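Local coordinates for protein transcriptional regulator, IclR family (Alicyclobacillus acidocaldarius subsp. acidocaldarius, PDB 5TJJ) that probably binds DNA as a dimeric transcription factor of the IclR family, carrying a helix-turn-helix region and a GAF-like C-terminal region, at residues 88-93 with 248-253; 105-110 with 218-223; 205-210 with 241-246; 96-101 with 120-125. All coordinates share one frame; numbering follows the deposited sequence.

Contact 1 (88-93 with 248-253)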
loop_
_atom_site.group_PDB
_atom_site.type_symbol
_atom_site.label_atom_id
_atom_site.label_comp_id
_atom_site.label_asym_id
_atom_site.label_seq_id
_atom_site.Cartn_x
_atom_site.Cartn_y
_atom_site.Cartn_z
ATOM N N ALA A 88 -12.063 0.107 -3.748
ATOM C CA ALA A 88 -12.171 0.187 -5.235
ATOM C C ALA A 88 -11.839 -1.123 -5.958
ATOM O O ALA A 88 -12.581 -1.560 -6.843
ATOM C CB ALA A 88 -11.292 1.311 -5.783
ATOM N N HIS A 89 -10.718 -1.743 -5.579
ATOM C CA HIS A 89 -10.335 -3.057 -6.121
ATOM C C HIS A 89 -11.307 -4.140 -5.744
ATOM O O HIS A 89 -11.556 -5.056 -6.546
ATOM C CB HIS A 89 -8.941 -3.458 -5.672
ATOM C CG HIS A 89 -7.865 -2.687 -6.360
ATOM N ND1 HIS A 89 -7.508 -2.929 -7.666
ATOM C CD2 HIS A 89 -7.082 -1.664 -5.937
ATOM C CE1 HIS A 89 -6.555 -2.094 -8.020
ATOM N NE2 HIS A 89 -6.270 -1.324 -6.987
ATOM N N ALA A 90 -11.815 -4.060 -4.520
ATOM C CA ALA A 90 -12.824 -4.989 -4.041
ATOM C C ALA A 90 -14.070 -4.864 -4.903
ATOM O O ALA A 90 -14.607 -5.882 -5.338
ATOM C CB ALA A 90 -13.149 -4.766 -2.566
ATOM N N LEU A 91 -14.516 -3.629 -5.170
ATOM C CA LEU A 91 -15.694 -3.421 -6.032
ATOM C C LEU A 91 -15.480 -4.042 -7.406
ATOM O O LEU A 91 -16.376 -4.687 -7.921
ATOM C CB LEU A 91 -16.042 -1.942 -6.211
ATOM C CG LEU A 91 -16.380 -1.044 -5.012
ATOM C CD1 LEU A 91 -17.085 0.229 -5.474
ATOM C CD2 LEU A 91 -17.233 -1.779 -3.990
ATOM N N ALA A 92 -14.281 -3.868 -7.970
ATOM C CA ALA A 92 -13.959 -4.392 -9.299
ATOM C C ALA A 92 -14.036 -5.914 -9.344
ATOM O O ALA A 92 -14.546 -6.495 -10.288
ATOM C CB ALA A 92 -12.583 -3.918 -9.741
ATOM N N GLU A 93 -13.540 -6.553 -8.306
ATOM C CA GLU A 93 -13.642 -7.997 -8.190
ATOM C C GLU A 93 -15.127 -8.437 -8.014
ATOM O O GLU A 93 -15.508 -9.507 -8.481
ATOM C CB GLU A 93 -12.731 -8.461 -7.044
ATOM C CG GLU A 93 -12.391 -9.932 -7.031
ATOM C CD GLU A 93 -11.347 -10.378 -8.046
ATOM O OE1 GLU A 93 -10.497 -9.562 -8.492
ATOM O OE2 GLU A 93 -11.391 -11.593 -8.383
ATOM N N ALA A 248 -10.302 -14.505 -1.102
ATOM C CA ALA A 248 -8.892 -14.792 -0.940
ATOM C C ALA A 248 -8.048 -13.624 -1.425
ATOM O O ALA A 248 -7.111 -13.225 -0.735
ATOM C CB ALA A 248 -8.515 -16.072 -1.685
ATOM N N LYS A 249 -8.372 -13.077 -2.596
ATOM C CA LYS A 249 -7.614 -11.920 -3.136
ATOM C C LYS A 249 -7.731 -10.659 -2.285
ATOM O O LYS A 249 -6.735 -10.089 -1.879
ATOM C CB LYS A 249 -8.029 -11.616 -4.569
ATOM C CG LYS A 249 -7.622 -12.695 -5.557
ATOM C CD LYS A 249 -8.232 -12.426 -6.921
ATOM C CE LYS A 249 -7.899 -13.552 -7.884
ATOM N NZ LYS A 249 -7.913 -13.103 -9.308
ATOM N N VAL A 250 -8.962 -10.275 -1.980
ATOM C CA VAL A 250 -9.253 -9.124 -1.131
ATOM C C VAL A 250 -8.682 -9.279 0.289
ATOM O O VAL A 250 -8.232 -8.295 0.858
ATOM C CB VAL A 250 -10.770 -8.819 -1.062
ATOM C CG1 VAL A 250 -11.055 -7.533 -0.279
ATOM C CG2 VAL A 250 -11.351 -8.654 -2.463
ATOM N N SER A 251 -8.715 -10.501 0.843
ATOM C CA SER A 251 -8.008 -10.813 2.098
ATOM C C SER A 251 -6.530 -10.538 1.967
ATOM O O SER A 251 -5.993 -9.804 2.779
ATOM C CB SER A 251 -8.238 -12.253 2.577
ATOM O OG SER A 251 -9.625 -12.451 2.833
ATOM N N ALA A 252 -5.882 -11.043 0.929
ATOM C CA ALA A 252 -4.467 -10.657 0.694
ATOM C C ALA A 252 -4.285 -9.100 0.606
ATOM O O ALA A 252 -3.333 -8.549 1.174
ATOM C CB ALA A 252 -3.877 -11.365 -0.529
ATOM N N TRP A 253 -5.213 -8.395 -0.051
ATOM C CA TRP A 253 -5.100 -6.916 -0.178
ATOM C C TRP A 253 -5.394 -6.155 1.130
ATOM O O TRP A 253 -4.986 -5.007 1.304
ATOM C CB TRP A 253 -5.992 -6.395 -1.298
ATOM C CG TRP A 253 -5.824 -7.146 -2.589
ATOM C CD1 TRP A 253 -4.738 -7.869 -3.000
ATOM C CD2 TRP A 253 -6.772 -7.232 -3.631
ATOM N NE1 TRP A 253 -4.966 -8.406 -4.224
ATOM C CE2 TRP A 253 -6.213 -8.030 -4.638
ATOM C CE3 TRP A 253 -8.062 -6.714 -3.813
ATOM C CZ2 TRP A 253 -6.890 -8.310 -5.831
ATOM C CZ3 TRP A 253 -8.738 -7.000 -4.996
ATOM C CH2 TRP A 253 -8.143 -7.792 -5.990
#
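The aromatic part of this contact is an edge-to-face pair of His-89 and Trp-253. The imidazole turns its edge toward the indole's six-membered ring, with centroids 5.8 Å apart and planes at 66°. The imidazole itself leads away from segment 248-253, but the root of the side chain touches the indole: His-89 CB lies 3.6 Å from Trp-253 CZ3. The polar contacts lie further along the helix, around the carboxylate of Glu-93. Its chain bends at chi2 (76°) and carries the carboxylate between Lys-249 and the indole. Glu-93 OE1 sits at the indole edge, 3.9 Å from Trp-253 CH2, with the carboxylate plane steeply turned from the ring. Glu-93 OE2 packs against the lysine chain at Lys-249 CD (3.6 Å) and forms a long salt bridge with Lys-249 NZ; it is also hydrogen-bonded to the hydroxyl of Ser-246. A leucine in place of Glu-93 would probably leave the ammonium of Lys-249 and the hydroxyl of Ser-246 without this acidic mate. The apolar part is small: Ala-90 CB faces Val-250 CG1 at 4.2 Å, where the backbones come nearest. Beyond the contact, Pro-71 of the second subunit packs on both His-89 and Trp-253, placing the aromatic pair at the dimer interface. The two helical segments run almost antiparallel, their axes 10.3 Å apart at closest approach, where helices 86-101 and 233-253 lie side by side on one face of the GAF-like sheet.

Contact 2 (105-110 with 218-223)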
loop_
_atom_site.group_PDB
_atom_site.type_symbol
_atom_site.label_atom_id
_atom_site.label_comp_id
_atom_site.label_asym_id
_atom_site.label_seq_id
_atom_site.Cartn_x
_atom_site.Cartn_y
_atom_site.Cartn_z
ATOM N N ALA A 105 -23.866 -8.919 -6.636
ATOM C CA ALA A 105 -22.801 -9.093 -5.678
ATOM C C ALA A 105 -22.694 -7.845 -4.808
ATOM O O ALA A 105 -22.910 -6.729 -5.270
ATOM C CB ALA A 105 -21.493 -9.379 -6.404
ATOM N N VAL A 106 -22.362 -8.039 -3.543
ATOM C CA VAL A 106 -22.471 -6.993 -2.558
ATOM C C VAL A 106 -21.292 -7.032 -1.592
ATOM O O VAL A 106 -20.840 -8.107 -1.155
ATOM C CB VAL A 106 -23.808 -7.133 -1.826
ATOM C CG1 VAL A 106 -23.857 -6.250 -0.590
ATOM C CG2 VAL A 106 -24.949 -6.756 -2.753
ATOM N N LEU A 107 -20.802 -5.844 -1.250
ATOM C CA LEU A 107 -19.690 -5.703 -0.317
ATOM C C LEU A 107 -20.222 -5.170 1.033
ATOM O O LEU A 107 -20.711 -4.042 1.103
ATOM C CB LEU A 107 -18.631 -4.770 -0.923
ATOM C CG LEU A 107 -17.403 -4.477 -0.088
ATOM C CD1 LEU A 107 -16.655 -5.764 0.246
ATOM C CD2 LEU A 107 -16.508 -3.499 -0.833
ATOM N N VAL A 108 -20.094 -5.982 2.088
ATOM C CA VAL A 108 -20.645 -5.672 3.420
ATOM C C VAL A 108 -19.536 -5.342 4.426
ATOM O O VAL A 108 -18.535 -6.045 4.510
ATOM C CB VAL A 108 -21.442 -6.861 3.954
ATOM C CG1 VAL A 108 -22.271 -6.440 5.139
ATOM C CG2 VAL A 108 -22.305 -7.455 2.840
ATOM N N LYS A 109 -19.739 -4.308 5.228
ATOM C CA LYS A 109 -18.715 -3.880 6.180
ATOM C C LYS A 109 -19.270 -3.842 7.579
ATOM O O LYS A 109 -20.388 -3.401 7.791
ATOM C CB LYS A 109 -18.253 -2.493 5.812
ATOM C CG LYS A 109 -17.476 -1.790 6.888
ATOM C CD LYS A 109 -16.747 -0.621 6.292
ATOM C CE LYS A 109 -16.047 0.168 7.373
ATOM N NZ LYS A 109 -15.100 1.083 6.692
ATOM N N ARG A 110 -18.448 -4.215 8.539
ATOM C CA ARG A 110 -18.851 -4.158 9.922
ATOM C C ARG A 110 -18.813 -2.729 10.477
ATOM O O ARG A 110 -17.908 -1.961 10.166
ATOM C CB ARG A 110 -17.942 -5.029 10.757
ATOM C CG ARG A 110 -18.584 -5.481 12.048
ATOM C CD ARG A 110 -17.556 -5.959 13.047
ATOM N NE ARG A 110 -17.118 -7.321 12.774
ATOM C CZ ARG A 110 -17.540 -8.416 13.419
ATOM N NH1 ARG A 110 -17.031 -9.597 13.057
ATOM N NH2 ARG A 110 -18.462 -8.358 14.404
ATOM N N VAL A 218 -12.562 -10.385 10.741
ATOM C CA VAL A 218 -13.442 -10.169 9.588
ATOM C C VAL A 218 -14.079 -8.787 9.636
ATOM O O VAL A 218 -15.037 -8.569 10.374
ATOM C CB VAL A 218 -14.544 -11.223 9.495
ATOM C CG1 VAL A 218 -15.430 -10.987 8.261
ATOM C CG2 VAL A 218 -13.935 -12.613 9.436
ATOM N N ASP A 219 -13.531 -7.865 8.840
ATOM C CA ASP A 219 -14.086 -6.512 8.668
ATOM C C ASP A 219 -15.005 -6.370 7.432
ATOM O O ASP A 219 -15.757 -5.409 7.331
ATOM C CB ASP A 219 -12.949 -5.486 8.568
ATOM C CG ASP A 219 -12.449 -5.005 9.936
ATOM O OD1 ASP A 219 -13.171 -5.167 10.968
ATOM O OD2 ASP A 219 -11.318 -4.434 9.966
ATOM N N LEU A 220 -14.943 -7.324 6.515
ATOM C CA LEU A 220 -15.627 -7.223 5.256
ATOM C C LEU A 220 -16.164 -8.578 4.884
ATOM O O LEU A 220 -15.514 -9.601 5.158
ATOM C CB LEU A 220 -14.651 -6.754 4.180
ATOM C CG LEU A 220 -14.229 -5.284 4.175
ATOM C CD1 LEU A 220 -13.220 -5.056 3.036
ATOM C CD2 LEU A 220 -15.447 -4.372 4.047
ATOM N N VAL A 221 -17.329 -8.593 4.242
ATOM C CA VAL A 221 -17.907 -9.824 3.705
ATOM C C VAL A 221 -18.320 -9.576 2.269
ATOM O O VAL A 221 -18.776 -8.498 1.957
ATOM C CB VAL A 221 -19.082 -10.284 4.553
ATOM C CG1 VAL A 221 -19.892 -11.388 3.864
ATOM C CG2 VAL A 221 -18.583 -10.769 5.924
ATOM N N LEU A 222 -18.089 -10.559 1.404
ATOM C CA LEU A 222 -18.550 -10.527 0.040
ATOM C C LEU A 222 -19.732 -11.448 -0.028
ATOM O O LEU A 222 -19.645 -12.581 0.410
ATOM C CB LEU A 222 -17.499 -11.040 -0.962
ATOM C CG LEU A 222 -16.087 -10.511 -0.912
ATOM C CD1 LEU A 222 -15.325 -11.044 -2.103
ATOM C CD2 LEU A 222 -16.085 -9.000 -0.957
ATOM N N SER A 223 -20.808 -10.975 -0.650
ATOM C CA SER A 223 -22.060 -11.717 -0.709
ATOM C C SER A 223 -22.732 -11.638 -2.081
ATOM O O SER A 223 -22.551 -10.679 -2.804
ATOM C CB SER A 223 -22.979 -11.172 0.351
ATOM O OG SER A 223 -24.149 -11.946 0.395
#
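Leu-107 and Leu-222 meet methyl to methyl across two antiparallel strands, Leu-107 CD1 lying 3.5 Å from Leu-222 CD2. Their side chains cross obliquely. With CG anti to the backbone N (chi1 179°), Leu-107 reaches over the neighbouring strand, and its CD1 also approaches Leu-220 CD2. The same methyl, Leu-220 CD2, lies against Lys-109 CB at 3.8 Å, while the rest of the lysine runs on, extended and away from the strand. These four residues share the face covered by helix 86-101 and helix 233-253. On the other face Val-108 and Val-221 stand abreast, Val-108 CB to Val-221 CB at 4.2 Å, beneath Phe-150 of helix 144-151. This is the middle of the six-stranded antiparallel sheet of the GAF-like fold, where its first and last strands become neighbours. Hydrogen-bonded pairs Val-106/Ser-223 and Val-108/Val-221 alternate with the non-hydrogen-bonded pairs of the leucine face. In the second of these, Val-108 N lies 2.8 Å from Val-221 O. At the far end Arg-110 bends at chi3 (-80°) and turns its guanidinium edge to Val-218 O. The oxygen Val-218 O lies in the guanidinium plane and receives two weak bonds, from Arg-110 NE at 3.4 Å and Arg-110 NH1 at 3.5 Å. Arg-110 NH2 forms a salt bridge with Asp-154, while Arg-110 N bonds to Asp-219 O, continuing the backbone ladder at this end.

Contact 3 (205-210 with 241-246)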
loop_
_atom_site.group_PDB
_atom_site.type_symbol
_atom_site.label_atom_id
_atom_site.label_comp_id
_atom_site.label_asym_id
_atom_site.label_seq_id
_atom_site.Cartn_x
_atom_site.Cartn_y
_atom_site.Cartn_z
ATOM N N SER A 205 -32.256 -15.353 -1.751
ATOM C CA SER A 205 -31.186 -16.139 -1.154
ATOM C C SER A 205 -29.852 -15.392 -1.180
ATOM O O SER A 205 -29.651 -14.453 -1.941
ATOM C CB SER A 205 -31.064 -17.491 -1.839
ATOM O OG SER A 205 -32.321 -18.169 -1.817
ATOM N N ALA A 206 -28.971 -15.804 -0.279
ATOM C CA ALA A 206 -27.654 -15.178 -0.086
ATOM C C ALA A 206 -26.585 -16.242 0.140
ATOM O O ALA A 206 -26.807 -17.214 0.826
ATOM C CB ALA A 206 -27.687 -14.191 1.066
ATOM N N VAL A 207 -25.445 -16.032 -0.485
ATOM C CA VAL A 207 -24.229 -16.799 -0.306
ATOM C C VAL A 207 -23.163 -15.767 0.042
ATOM O O VAL A 207 -23.031 -14.749 -0.661
ATOM C CB VAL A 207 -23.842 -17.467 -1.620
ATOM C CG1 VAL A 207 -22.597 -18.314 -1.439
ATOM C CG2 VAL A 207 -25.013 -18.277 -2.158
ATOM N N ALA A 208 -22.393 -16.046 1.097
ATOM C CA ALA A 208 -21.470 -15.096 1.649
ATOM C C ALA A 208 -20.167 -15.738 2.081
ATOM O O ALA A 208 -20.119 -16.876 2.501
ATOM C CB ALA A 208 -22.111 -14.424 2.829
ATOM N N VAL A 209 -19.106 -14.964 2.017
ATOM C CA VAL A 209 -17.789 -15.428 2.364
ATOM C C VAL A 209 -17.079 -14.297 3.070
ATOM O O VAL A 209 -17.216 -13.146 2.661
ATOM C CB VAL A 209 -17.013 -15.834 1.096
ATOM C CG1 VAL A 209 -15.550 -16.185 1.412
ATOM C CG2 VAL A 209 -17.685 -17.028 0.486
ATOM N N PRO A 210 -16.323 -14.615 4.122
ATOM C CA PRO A 210 -15.610 -13.589 4.881
ATOM C C PRO A 210 -14.334 -13.104 4.193
ATOM O O PRO A 210 -13.721 -13.874 3.451
ATOM C CB PRO A 210 -15.256 -14.305 6.177
ATOM C CG PRO A 210 -15.155 -15.742 5.799
ATOM C CD PRO A 210 -16.222 -15.938 4.762
ATOM N N LYS A 241 -17.654 -20.795 -5.027
ATOM C CA LYS A 241 -16.326 -20.911 -5.617
ATOM C C LYS A 241 -15.816 -19.544 -6.130
ATOM O O LYS A 241 -14.659 -19.211 -5.920
ATOM C CB LYS A 241 -16.321 -22.002 -6.695
ATOM C CG LYS A 241 -14.936 -22.540 -7.056
ATOM C CD LYS A 241 -14.985 -23.529 -8.227
ATOM C CE LYS A 241 -13.829 -23.316 -9.189
ATOM N NZ LYS A 241 -13.953 -24.239 -10.350
ATOM N N ALA A 242 -16.691 -18.727 -6.711
ATOM C CA ALA A 242 -16.308 -17.389 -7.196
ATOM C C ALA A 242 -16.062 -16.407 -6.016
ATOM O O ALA A 242 -15.031 -15.757 -5.958
ATOM C CB ALA A 242 -17.363 -16.855 -8.161
ATOM N N LEU A 243 -16.990 -16.348 -5.068
ATOM C CA LEU A 243 -16.808 -15.583 -3.838
ATOM C C LEU A 243 -15.538 -15.929 -3.065
ATOM O O LEU A 243 -14.862 -15.023 -2.585
ATOM C CB LEU A 243 -18.021 -15.757 -2.902
ATOM C CG LEU A 243 -19.275 -15.071 -3.454
ATOM C CD1 LEU A 243 -20.491 -15.611 -2.740
ATOM C CD2 LEU A 243 -19.169 -13.544 -3.356
ATOM N N LYS A 244 -15.216 -17.212 -2.933
ATOM C CA LYS A 244 -13.948 -17.608 -2.292
ATOM C C LYS A 244 -12.697 -17.207 -3.047
ATOM O O LYS A 244 -11.742 -16.783 -2.411
ATOM C CB LYS A 244 -13.892 -19.107 -2.013
ATOM C CG LYS A 244 -14.614 -19.478 -0.745
ATOM C CD LYS A 244 -14.623 -20.987 -0.573
ATOM C CE LYS A 244 -14.976 -21.378 0.857
ATOM N NZ LYS A 244 -14.638 -22.813 1.065
ATOM N N GLU A 245 -12.684 -17.347 -4.377
ATOM C CA GLU A 245 -11.554 -16.858 -5.169
ATOM C C GLU A 245 -11.364 -15.344 -4.982
ATOM O O GLU A 245 -10.241 -14.880 -4.770
ATOM C CB GLU A 245 -11.698 -17.212 -6.646
ATOM C CG GLU A 245 -11.485 -18.696 -6.909
ATOM C CD GLU A 245 -11.869 -19.143 -8.324
ATOM O OE1 GLU A 245 -11.765 -18.317 -9.263
ATOM O OE2 GLU A 245 -12.264 -20.332 -8.497
ATOM N N SER A 246 -12.472 -14.600 -5.000
ATOM C CA SER A 246 -12.431 -13.177 -4.775
ATOM C C SER A 246 -12.067 -12.818 -3.350
ATOM O O SER A 246 -11.326 -11.886 -3.145
ATOM C CB SER A 246 -13.753 -12.517 -5.154
ATOM O OG SER A 246 -13.885 -12.539 -6.556
#
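Leu-243 gives up more surface than any other residue here and spans two valines of the strand, Val-207 with its tip and Val-209 with its root. Its CG lies anti to the carbonyl carbon (chi1 -69°), which directs the branch from the helix to the sheet. There Leu-243 CD1 packs 3.7 Å from Val-207 CG1 and comes still nearer, at 3.4 Å, to the carbonyl oxygen Val-207 O. That oxygen has a polar partner in the hydroxyl of Ser-223 on the adjacent strand. Nearer the helix backbone, Leu-243 CB lies 3.6 Å from Val-209 CG2, and both valines meet the leucine at a slant. The arrangement is alpha/beta packing within the GAF-like fold: segment 241-246 of the last helix runs at 24° to strand segment 205-210, their axes 8.1 Å apart. Alternation along the strand sends Val-207 and Val-209 toward the helix, while Ala-208 points away, to Ala-145 and Cys-149 of helix 144-151 on the sheet's other face. Val-209, second in buried surface, sets CG1 anti to its backbone N (chi1 174°) and uses both methyls. While CG2 meets the leucine, Val-209 CG1 lies 4.0 Å from Lys-244 CG, the lysine chain crossing the valine at about a right angle. Beyond CG that chain runs extended to Lys-191, whose carbonyl oxygen accepts a hydrogen bond from Lys-244 NZ. Tyr-193 touches the side chains of both Val-209 and Lys-244.

Contact 4 (96-101 with 120-125)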
loop_
_atom_site.group_PDB
_atom_site.type_symbol
_atom_site.label_atom_id
_atom_site.label_comp_id
_atom_site.label_asym_id
_atom_site.label_seq_id
_atom_site.Cartn_x
_atom_site.Cartn_y
_atom_site.Cartn_z
ATOM N N GLN A 96 -16.625 -8.939 -11.360
ATOM C CA GLN A 96 -16.227 -10.255 -11.916
ATOM C C GLN A 96 -17.137 -11.381 -11.408
ATOM O O GLN A 96 -17.514 -12.285 -12.154
ATOM C CB GLN A 96 -14.802 -10.628 -11.530
ATOM C CG GLN A 96 -13.701 -9.628 -11.869
ATOM C CD GLN A 96 -13.277 -9.673 -13.313
ATOM O OE1 GLN A 96 -14.088 -9.923 -14.213
ATOM N NE2 GLN A 96 -11.995 -9.420 -13.550
ATOM N N VAL A 97 -17.450 -11.323 -10.121
ATOM C CA VAL A 97 -18.281 -12.304 -9.440
ATOM C C VAL A 97 -19.695 -12.275 -9.999
ATOM O O VAL A 97 -20.268 -13.324 -10.279
ATOM C CB VAL A 97 -18.328 -12.042 -7.911
ATOM C CG1 VAL A 97 -19.373 -12.911 -7.240
ATOM C CG2 VAL A 97 -16.972 -12.310 -7.283
ATOM N N ALA A 98 -20.240 -11.065 -10.126
ATOM C CA ALA A 98 -21.527 -10.845 -10.758
ATOM C C ALA A 98 -21.580 -11.383 -12.205
ATOM O O ALA A 98 -22.570 -12.018 -12.589
ATOM C CB ALA A 98 -21.876 -9.374 -10.723
ATOM N N ALA A 99 -20.506 -11.169 -12.964
ATOM C CA ALA A 99 -20.409 -11.650 -14.336
ATOM C C ALA A 99 -20.357 -13.164 -14.412
ATOM O O ALA A 99 -21.008 -13.736 -15.244
ATOM C CB ALA A 99 -19.201 -11.042 -15.047
ATOM N N HIS A 100 -19.576 -13.798 -13.543
ATOM C CA HIS A 100 -19.421 -15.260 -13.536
ATOM C C HIS A 100 -20.655 -15.960 -12.968
ATOM O O HIS A 100 -21.056 -16.982 -13.489
ATOM C CB HIS A 100 -18.160 -15.640 -12.763
ATOM C CG HIS A 100 -17.807 -17.099 -12.835
ATOM N ND1 HIS A 100 -17.900 -17.845 -13.997
ATOM C CD2 HIS A 100 -17.337 -17.945 -11.885
ATOM C CE1 HIS A 100 -17.518 -19.088 -13.755
ATOM N NE2 HIS A 100 -17.169 -19.173 -12.481
ATOM N N THR A 101 -21.282 -15.388 -11.931
ATOM C CA THR A 101 -22.493 -15.977 -11.306
ATOM C C THR A 101 -23.862 -15.602 -11.919
ATOM O O THR A 101 -24.820 -16.348 -11.750
ATOM C CB THR A 101 -22.568 -15.692 -9.786
ATOM O OG1 THR A 101 -22.695 -14.295 -9.534
ATOM C CG2 THR A 101 -21.340 -16.213 -9.089
ATOM N N GLY A 120 -21.121 -1.222 -1.236
ATOM C CA GLY A 120 -21.006 -1.250 -2.692
ATOM C C GLY A 120 -21.746 -2.454 -3.235
ATOM O O GLY A 120 -21.962 -3.400 -2.504
ATOM N N SER A 121 -22.172 -2.383 -4.493
ATOM C CA SER A 121 -22.782 -3.506 -5.188
ATOM C C SER A 121 -22.402 -3.498 -6.649
ATOM O O SER A 121 -21.915 -2.519 -7.162
ATOM C CB SER A 121 -24.313 -3.468 -5.084
ATOM O OG SER A 121 -24.812 -2.383 -5.843
ATOM N N ALA A 122 -22.640 -4.629 -7.291
ATOM C CA ALA A 122 -22.381 -4.841 -8.694
ATOM C C ALA A 122 -23.453 -5.780 -9.230
ATOM O O ALA A 122 -23.557 -6.941 -8.833
ATOM C CB ALA A 122 -21.019 -5.426 -8.882
ATOM N N GLU A 123 -24.297 -5.240 -10.094
ATOM C CA GLU A 123 -25.350 -5.989 -10.728
ATOM C C GLU A 123 -24.666 -6.773 -11.844
ATOM O O GLU A 123 -23.636 -6.329 -12.349
ATOM C CB GLU A 123 -26.416 -5.033 -11.275
ATOM C CG GLU A 123 -27.138 -4.195 -10.197
ATOM C CD GLU A 123 -27.946 -2.981 -10.727
ATOM O OE1 GLU A 123 -27.818 -2.544 -11.913
ATOM O OE2 GLU A 123 -28.745 -2.432 -9.929
ATOM N N PRO A 124 -25.192 -7.960 -12.197
ATOM C CA PRO A 124 -24.639 -8.690 -13.347
ATOM C C PRO A 124 -24.888 -7.966 -14.698
ATOM O O PRO A 124 -25.847 -7.202 -14.831
ATOM C CB PRO A 124 -25.352 -10.061 -13.289
ATOM C CG PRO A 124 -26.624 -9.798 -12.588
ATOM C CD PRO A 124 -26.361 -8.657 -11.623
ATOM N N PRO A 125 -24.006 -8.194 -15.681
ATOM C CA PRO A 125 -24.077 -7.447 -16.946
ATOM C C PRO A 125 -25.290 -7.818 -17.817
ATOM O O PRO A 125 -25.897 -8.875 -17.645
ATOM C CB PRO A 125 -22.759 -7.812 -17.655
ATOM C CG PRO A 125 -22.389 -9.158 -17.109
ATOM C CD PRO A 125 -22.867 -9.130 -15.659
#
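The puckered pyrrolidine rings of Pro-124 and Pro-125 each meet the helix chiefly through one corner. Pro-124 CB approaches the carbonyl oxygen Ala-98 O at 3.5 Å, and Pro-125 CD comes to within 3.8 Å of Ala-99 CA. In the GAF-like fold this is where strand 115-122 runs out into a loop that passes over the last turns of helix 86-101, the helix packed on the face of the sheet that carries Leu-107. Ala-98 is central to the fit. Ala-98 CB lies 3.5 Å from Ala-122 O and 4.4 Å from the CB atoms of both Ala-122 and Pro-124. Small residues thus let the helix and the departing chain come close, the CA atoms of Ala-98 and Pro-124 being 4.6 Å apart. No hydrogen bond joins the two segments; van der Waals contact carries the join. At the more exposed rim, Ala-99 CB touches Pro-125 CD. The final turn of the helix is tied within itself by Thr-101, whose chi1 of 64° places OG1 beside both the backbone N and the carbonyl carbon. This brings Thr-101 OG1 to Val-97 O at 2.7 Å, on the face of the carbonyl plane opposite to Thr-101 N, which bonds to the same oxygen.

Overall arrangement
From the N terminus, helix 86-101 supplies the first segments of contacts 1 and 4. Contact 4 closes first, when the chain returns along strand 115-122 to the helix end. Contact 2 opens inside that loop and closes only at strand 218-227, so the two cross. Contact 3 opens on strand 204-212 before contact 2 closes and ends on helix 233-253; these also cross, whereas contacts 4 and 3 follow in series. Contact 1 encloses all three, bringing the C-terminal helix back beside helix 86-101. Strands 115-122, 104-110, 218-227 and 204-212 are successive neighbours in one sheet, with both helices on one face. Val-97 packs on Leu-243, joining contacts 4 and 3.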